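Local atomic coordinates of glycerol-3-phosphate dehydrogenase [NAD(P)+] (Coxiella burnetii, PDB entry 3K96), a protein that probably catalyses the NAD(P)H-dependent reduction of dihydroxyacetone phosphate to sn-glycerol 3-phosphate, the key precursor for phospholipid synthesis. Residues Tyr309-Val314 with Arg333-Asp338. Residues are numbered along the deposited sequence; the frame is centred on the assembly and turned at random. Where two conformers were deposited one is given.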
# COMPACT_ATOMS: atom_id res chain seq x y z
N TYR A 309 16.40 -14.04 -8.01
CA TYR A 309 16.09 -14.62 -9.31
C TYR A 309 15.10 -13.72 -10.05
O TYR A 309 15.31 -13.41 -11.22
CB TYR A 309 15.52 -16.02 -9.13
CG TYR A 309 15.32 -16.79 -10.40
CD1 TYR A 309 16.40 -17.41 -11.03
CD2 TYR A 309 14.05 -16.97 -10.92
CE1 TYR A 309 16.21 -18.17 -12.20
CE2 TYR A 309 13.85 -17.72 -12.08
CZ TYR A 309 14.92 -18.31 -12.71
OH TYR A 309 14.70 -19.05 -13.86
N ASN A 310 14.03 -13.29 -9.38
CA ASN A 310 13.07 -12.39 -10.02
C ASN A 310 13.78 -11.14 -10.55
O ASN A 310 13.48 -10.68 -11.63
CB ASN A 310 11.98 -11.87 -9.06
CG ASN A 310 11.02 -12.93 -8.54
OD1 ASN A 310 10.32 -12.67 -7.55
ND2 ASN A 310 10.95 -14.11 -9.18
N THR A 311 14.67 -10.55 -9.73
CA THR A 311 15.36 -9.32 -10.11
C THR A 311 16.15 -9.55 -11.38
O THR A 311 16.08 -8.77 -12.34
CB THR A 311 16.33 -8.82 -8.99
OG1 THR A 311 15.62 -8.59 -7.78
CG2 THR A 311 17.02 -7.52 -9.39
N ASP A 312 16.89 -10.65 -11.41
CA ASP A 312 17.71 -10.95 -12.58
C ASP A 312 16.89 -11.17 -13.83
O ASP A 312 17.25 -10.68 -14.89
CB ASP A 312 18.59 -12.18 -12.29
CG ASP A 312 19.63 -11.90 -11.23
OD1 ASP A 312 19.87 -10.69 -10.94
OD2 ASP A 312 20.20 -12.88 -10.67
N GLN A 313 15.76 -11.87 -13.71
CA GLN A 313 14.94 -12.16 -14.91
C GLN A 313 14.25 -10.91 -15.43
O GLN A 313 14.23 -10.67 -16.64
CB GLN A 313 13.90 -13.25 -14.63
CG GLN A 313 14.48 -14.60 -14.24
CD GLN A 313 15.35 -15.19 -15.32
OE1 GLN A 313 15.01 -15.19 -16.50
NE2 GLN A 313 16.49 -15.72 -14.93
N VAL A 314 13.70 -10.10 -14.53
CA VAL A 314 13.01 -8.90 -14.92
C VAL A 314 13.99 -7.88 -15.46
O VAL A 314 13.70 -7.20 -16.45
CB VAL A 314 12.16 -8.32 -13.77
CG1 VAL A 314 11.64 -6.94 -14.12
CG2 VAL A 314 11.02 -9.27 -13.46
N ARG A 333 21.97 -3.69 -9.22
CA ARG A 333 23.29 -3.11 -8.97
C ARG A 333 23.78 -3.48 -7.57
O ARG A 333 24.96 -3.77 -7.37
CB ARG A 333 23.27 -1.58 -9.11
CG ARG A 333 22.89 -1.03 -10.48
CD ARG A 333 22.84 0.52 -10.46
NE ARG A 333 24.17 1.10 -10.30
CZ ARG A 333 24.43 2.35 -9.92
NH1 ARG A 333 23.47 3.22 -9.59
NH2 ARG A 333 25.70 2.71 -9.83
N ILE A 334 22.88 -3.47 -6.60
CA ILE A 334 23.23 -3.82 -5.25
C ILE A 334 23.70 -5.26 -5.19
O ILE A 334 24.68 -5.59 -4.52
CB ILE A 334 22.03 -3.58 -4.31
CG1 ILE A 334 21.82 -2.08 -4.14
CG2 ILE A 334 22.25 -4.21 -2.95
CD1 ILE A 334 20.56 -1.70 -3.39
N LEU A 335 23.03 -6.13 -5.93
CA LEU A 335 23.36 -7.56 -5.93
C LEU A 335 24.60 -7.92 -6.73
O LEU A 335 25.40 -8.76 -6.31
CB LEU A 335 22.20 -8.37 -6.53
CG LEU A 335 20.84 -8.38 -5.84
CD1 LEU A 335 19.82 -9.27 -6.59
CD2 LEU A 335 20.98 -8.86 -4.42
N HIS A 336 24.77 -7.30 -7.89
CA HIS A 336 25.84 -7.69 -8.80
C HIS A 336 26.95 -6.68 -9.05
O HIS A 336 27.96 -7.03 -9.61
CB HIS A 336 25.22 -8.10 -10.15
CG HIS A 336 24.14 -9.14 -10.03
ND1 HIS A 336 24.40 -10.45 -9.73
CD2 HIS A 336 22.79 -9.05 -10.19
CE1 HIS A 336 23.27 -11.13 -9.69
NE2 HIS A 336 22.27 -10.30 -9.96
N GLU A 337 26.79 -5.43 -8.61
CA GLU A 337 27.83 -4.42 -8.87
C GLU A 337 28.38 -3.81 -7.59
O GLU A 337 29.00 -2.75 -7.62
CB GLU A 337 27.29 -3.33 -9.78
CG GLU A 337 26.80 -3.88 -11.11
CD GLU A 337 26.30 -2.81 -12.05
OE1 GLU A 337 26.52 -1.59 -11.79
OE2 GLU A 337 25.67 -3.18 -13.05
N ASP A 338 28.12 -4.48 -6.48
CA ASP A 338 28.62 -4.08 -5.17
C ASP A 338 28.16 -2.67 -4.75
O ASP A 338 28.80 -2.05 -3.92
CB ASP A 338 30.15 -4.17 -5.17
CG ASP A 338 30.74 -4.20 -3.78
OD1 ASP A 338 30.15 -4.85 -2.88
OD2 ASP A 338 31.82 -3.58 -3.59
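OD1 of D312 lies at the edge of the H336 imidazole, near the ring plane, while CB of the preceding L335 lies against one ring face, offset toward the rim. The two flat groups are turned 42° apart. NE2 of H336 donates a hydrogen bond to OD1 of D312 at 2.6 Å, a short and somewhat bent one (147° at the hydrogen), arriving on the syn side of the oxygen but 24° out of the carboxylate plane. CG of H336 stands anti to its own carbonyl carbon, beside the backbone N, and the ring reaches across to the neighbouring helix. Such a His-carboxylate pair would be expected to favour a protonated imidazole, although H336 itself is exposed. The example comes from the helical C-terminal part of the dehydrogenase, where helices 307-320 and 326-336, consecutive in the chain, pack side by side. On the buried side of the polar pair, CB of T311 approaches CD1 of L335 at 4.3 Å, an apolar touch; OG1 of T311 is hydrogen-bonded to the backbone carbonyl of G307 in its own helix. H332, one turn before H336, meets the imidazole ring obliquely and also touches T311 and D312.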